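Local coordinates for protein isomaltose glucohydrolase (Kribbella flavida, PDB 5Z3E) that hydrolyses the alpha-1,6-glucosidic linkage of isomaltose from its non-reducing end, yielding beta-D-glucose and D-glucose, at residues 262-270 with 290-298. The protein carries 1 engineered substitution. Sequence-based numbering, arbitrary orientation.
Sequences SAVDGSLPA and AAVAKDLDV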
ATOM      1  N   SER A 262       4.039 -20.728  -6.283  1.00  8.23           N
ATOM      2  CA  SER A 262       4.988 -20.498  -7.363  1.00  8.55           C
ATOM      3  C   SER A 262       4.725 -19.218  -8.156  1.00  9.02           C
ATOM      4  O   SER A 262       5.626 -18.755  -8.858  1.00 10.80           O
ATOM      5  CB  SER A 262       5.003 -21.696  -8.319  1.00  9.50           C
ATOM      6  OG  SER A 262       3.744 -21.911  -8.915  1.00  9.48           O
ATOM      7  N   ALA A 263       3.527 -18.688  -8.110  1.00  9.35           N
ATOM      8  CA  ALA A 263       3.135 -17.563  -8.966  1.00 10.40           C
ATOM      9  C   ALA A 263       3.514 -16.235  -8.358  1.00  8.62           C
ATOM     10  O   ALA A 263       3.763 -16.132  -7.163  1.00  9.13           O
ATOM     11  CB  ALA A 263       1.675 -17.606  -9.233  1.00 16.07           C
ATOM     12  N   VAL A 264       3.506 -15.208  -9.199  1.00  8.83           N
ATOM     13  CA  VAL A 264       3.705 -13.841  -8.744  1.00  8.59           C
ATOM     14  C   VAL A 264       2.386 -13.102  -8.597  1.00  8.44           C
ATOM     15  O   VAL A 264       1.336 -13.525  -9.043  1.00  9.92           O
ATOM     16  CB  VAL A 264       4.701 -13.060  -9.633  1.00  9.80           C
ATOM     17  CG1 VAL A 264       6.075 -13.677  -9.559  1.00 11.60           C
ATOM     18  CG2 VAL A 264       4.233 -12.896 -11.073  1.00 10.75           C
ATOM     19  N   ASP A 265       2.458 -11.955  -7.931  1.00  8.83           N
ATOM     20  CA  ASP A 265       1.362 -11.005  -7.748  1.00  8.96           C
ATOM     21  C   ASP A 265       1.935  -9.635  -8.086  1.00  8.64           C
ATOM     22  O   ASP A 265       3.108  -9.360  -7.814  1.00  9.10           O
ATOM     23  CB  ASP A 265       0.836 -11.062  -6.307  1.00  9.59           C
ATOM     24  CG  ASP A 265      -0.395 -10.215  -6.057  1.00  8.98           C
ATOM     25  OD1 ASP A 265      -0.230  -8.978  -5.858  1.00  9.31           O
ATOM     26  OD2 ASP A 265      -1.516 -10.760  -6.053  1.00 10.30           O
ATOM     27  N   GLY A 266       1.110  -8.754  -8.646  1.00  8.96           N
ATOM     28  CA  GLY A 266       1.572  -7.448  -9.028  1.00  9.72           C
ATOM     29  C   GLY A 266       1.990  -6.549  -7.869  1.00  9.13           C
ATOM     30  O   GLY A 266       2.673  -5.557  -8.074  1.00  9.89           O
ATOM     31  N   SER A 267       1.590  -6.894  -6.642  1.00  8.48           N
ATOM     32  CA  SER A 267       2.033  -6.157  -5.465  1.00  8.68           C
ATOM     33  C   SER A 267       3.476  -6.442  -5.076  1.00  8.26           C
ATOM     34  O   SER A 267       4.055  -5.702  -4.278  1.00  8.80           O
ATOM     35  CB  SER A 267       1.120  -6.457  -4.280  1.00  8.69           C
ATOM     36  OG  SER A 267       1.208  -7.809  -3.874  1.00  8.73           O
ATOM     37  N   LEU A 268       4.058  -7.515  -5.593  1.00  8.04           N
ATOM     38  CA  LEU A 268       5.360  -7.943  -5.098  1.00  8.28           C
ATOM     39  C   LEU A 268       6.499  -6.924  -5.220  1.00  8.40           C
ATOM     40  O   LEU A 268       7.377  -6.917  -4.352  1.00  8.87           O
ATOM     41  CB  LEU A 268       5.790  -9.268  -5.722  1.00  8.26           C
ATOM     42  CG  LEU A 268       4.992 -10.481  -5.255  1.00  8.12           C
ATOM     43  CD1 LEU A 268       5.449 -11.702  -6.018  1.00  8.44           C
ATOM     44  CD2 LEU A 268       5.165 -10.702  -3.750  1.00  8.91           C
ATOM     45  N   PRO A 269       6.531  -6.061  -6.246  1.00  8.91           N
ATOM     46  CA  PRO A 269       7.635  -5.096  -6.275  1.00  9.41           C
ATOM     47  C   PRO A 269       7.685  -4.203  -5.033  1.00  8.63           C
ATOM     48  O   PRO A 269       8.751  -3.677  -4.723  1.00  9.03           O
ATOM     49  CB  PRO A 269       7.378  -4.317  -7.569  1.00 10.31           C
ATOM     50  CG  PRO A 269       6.674  -5.336  -8.458  1.00 10.20           C
ATOM     51  CD  PRO A 269       5.740  -6.027  -7.488  1.00  9.59           C
ATOM     52  N   ALA A 270       6.566  -3.998  -4.327  1.00  8.66           N
ATOM     53  CA  ALA A 270       6.596  -3.202  -3.103  1.00  8.59           C
ATOM     54  C   ALA A 270       7.555  -3.775  -2.068  1.00  8.51           C
ATOM     55  O   ALA A 270       8.043  -3.056  -1.201  1.00  8.83           O
ATOM     56  CB  ALA A 270       5.218  -3.095  -2.514  1.00  9.08           C
ATOM     57  N   ALA A 290      11.214  -8.700 -13.339  1.00  9.14           N
ATOM     58  CA  ALA A 290      11.089  -9.370 -14.632  1.00 10.30           C
ATOM     59  C   ALA A 290       9.906 -10.308 -14.672  1.00  9.79           C
ATOM     60  O   ALA A 290       9.212 -10.402 -15.701  1.00 10.55           O
ATOM     61  CB  ALA A 290      12.395 -10.117 -14.964  1.00 11.61           C
ATOM     62  N   ALA A 291       9.660 -11.028 -13.581  1.00  9.28           N
ATOM     63  CA  ALA A 291       8.543 -11.976 -13.532  1.00  9.66           C
ATOM     64  C   ALA A 291       7.212 -11.259 -13.555  1.00  9.46           C
ATOM     65  O   ALA A 291       6.271 -11.675 -14.235  1.00 10.21           O
ATOM     66  CB  ALA A 291       8.672 -12.862 -12.328  1.00 10.64           C
ATOM     67  N   VAL A 292       7.096 -10.175 -12.790  1.00  9.52           N
ATOM     68  CA  VAL A 292       5.880  -9.386 -12.821  1.00  9.94           C
ATOM     69  C   VAL A 292       5.661  -8.822 -14.223  1.00 10.36           C
ATOM     70  O   VAL A 292       4.545  -8.840 -14.763  1.00 11.50           O
ATOM     71  CB  VAL A 292       5.917  -8.287 -11.744  1.00 10.61           C
ATOM     72  CG1 VAL A 292       4.769  -7.302 -11.925  1.00 11.80           C
ATOM     73  CG2 VAL A 292       5.880  -8.919 -10.354  1.00 11.00           C
ATOM     74  N   ALA A 293       6.731  -8.297 -14.838  1.00 10.77           N
ATOM     75  CA  ALA A 293       6.590  -7.730 -16.176  1.00 12.24           C
ATOM     76  C   ALA A 293       6.099  -8.792 -17.161  1.00 12.53           C
ATOM     77  O   ALA A 293       5.176  -8.560 -17.940  1.00 14.76           O
ATOM     78  CB  ALA A 293       7.902  -7.132 -16.605  1.00 14.16           C
ATOM     79  N   LYS A 294       6.732  -9.959 -17.130  1.00 11.75           N
ATOM     80  CA  LYS A 294       6.385 -11.006 -18.070  1.00 12.22           C
ATOM     81  C   LYS A 294       4.987 -11.563 -17.835  1.00 12.29           C
ATOM     82  O   LYS A 294       4.218 -11.792 -18.785  1.00 13.52           O
ATOM     83  CB  LYS A 294       7.405 -12.144 -17.981  1.00 15.56           C
ATOM     84  CG  LYS A 294       7.130 -13.270 -18.945  1.00 19.19           C
ATOM     85  CD  LYS A 294       8.219 -14.263 -19.014  1.00 31.76           C
ATOM     86  CE  LYS A 294       7.943 -15.153 -20.274  1.00 44.94           C
ATOM     87  NZ  LYS A 294       8.463 -16.514 -20.058  1.00 84.85           N
ATOM     88  N   ASP A 295       4.634 -11.822 -16.579  1.00 10.78           N
ATOM     89  CA  ASP A 295       3.402 -12.532 -16.275  1.00 10.69           C
ATOM     90  C   ASP A 295       2.187 -11.635 -16.167  1.00 10.24           C
ATOM     91  O   ASP A 295       1.074 -12.101 -16.369  1.00 11.46           O
ATOM     92  CB  ASP A 295       3.545 -13.347 -15.005  1.00 11.38           C
ATOM     93  CG  ASP A 295       4.562 -14.468 -15.109  1.00 15.03           C
ATOM     94  OD1 ASP A 295       5.117 -14.697 -16.198  1.00 19.71           O
ATOM     95  OD2 ASP A 295       4.828 -15.098 -14.081  1.00 16.79           O
ATOM     96  N   LEU A 296       2.399 -10.366 -15.810  1.00  9.66           N
ATOM     97  CA  LEU A 296       1.289  -9.508 -15.398  1.00  9.88           C
ATOM     98  C   LEU A 296       1.219  -8.158 -16.084  1.00 10.21           C
ATOM     99  O   LEU A 296       0.186  -7.499 -15.990  1.00 11.42           O
ATOM    100  CB  LEU A 296       1.290  -9.309 -13.883  1.00  9.89           C
ATOM    101  CG  LEU A 296       1.086 -10.589 -13.072  1.00 12.18           C
ATOM    102  CD1 LEU A 296       1.331 -10.270 -11.583  1.00 11.90           C
ATOM    103  CD2 LEU A 296      -0.324 -11.191 -13.259  1.00 13.93           C
ATOM    104  N   ASP A 297       2.271  -7.698 -16.760  1.00 10.70           N
ATOM    105  CA  ASP A 297       2.299  -6.364 -17.348  1.00 10.44           C
ATOM    106  C   ASP A 297       1.969  -6.460 -18.816  1.00 11.07           C
ATOM    107  O   ASP A 297       2.704  -7.079 -19.568  1.00 13.85           O
ATOM    108  CB  ASP A 297       3.682  -5.751 -17.127  1.00 11.05           C
ATOM    109  CG  ASP A 297       3.800  -4.305 -17.506  1.00 12.16           C
ATOM    110  OD1 ASP A 297       2.894  -3.710 -18.056  1.00 18.38           O
ATOM    111  OD2 ASP A 297       4.881  -3.750 -17.188  1.00 14.39           O
ATOM    112  N   VAL A 298       0.868  -5.868 -19.229  1.00 11.22           N
ATOM    113  CA  VAL A 298       0.472  -5.843 -20.635  1.00 12.41           C
ATOM    114  C   VAL A 298       0.463  -4.385 -21.076  1.00 12.51           C
ATOM    115  O   VAL A 298      -0.339  -3.578 -20.614  1.00 12.94           O
ATOM    116  CB  VAL A 298      -0.899  -6.507 -20.849  1.00 13.71           C
ATOM    117  CG1 VAL A 298      -1.316  -6.405 -22.306  1.00 16.62           C
ATOM    118  CG2 VAL A 298      -0.818  -7.964 -20.406  1.00 15.07           C
TER
HETATM  119  O   HOH W   1       3.185 -15.954 -12.102  1.00 16.24           O
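OD1 of Asp265, whose backbone lies against Val292 and Leu296, is gripped by two groups of Ser267. The backbone N of Ser267 reaches this OD1 at 2.9 Å, on its anti side and nearly straight (165°), closing an Asx turn, while Ser267 OG donates to it at 2.7 Å from above the carboxylate plane. OD2 of Asp265 takes a salt bridge from Lys257 and a hydrogen bond from Trp197. These bonds probably help to fix the carboxylate; the nearest atoms of the Asp265 and Asp195 side chains, the latter a predicted proton acceptor, are about 5 Å apart.

Next to this turn, Val264 and the backbone of 265-266 pack on helix 283-296. Val264 spreads its methyls: CG1, beside the backbone N and anti to the carbonyl carbon (chi1 -64°), meets Ala291 CB at 3.9 Å, and CG2, between the two, lies 3.9 Å from Leu296 CD1. That CD1 also presses on Gly266 N (3.3 Å), and Val292 CG2 rests against the Pro269 ring, equally near CG and CD (4.1 Å to each). One water bridges the segments, accepting from Val264 N and donating to Asp295 OD2 at 2.7 Å.

The contact thus sets the loop following strand 254-255 against the C-terminal turns of helix 283-296, with Pro269 also touching helix 317-329.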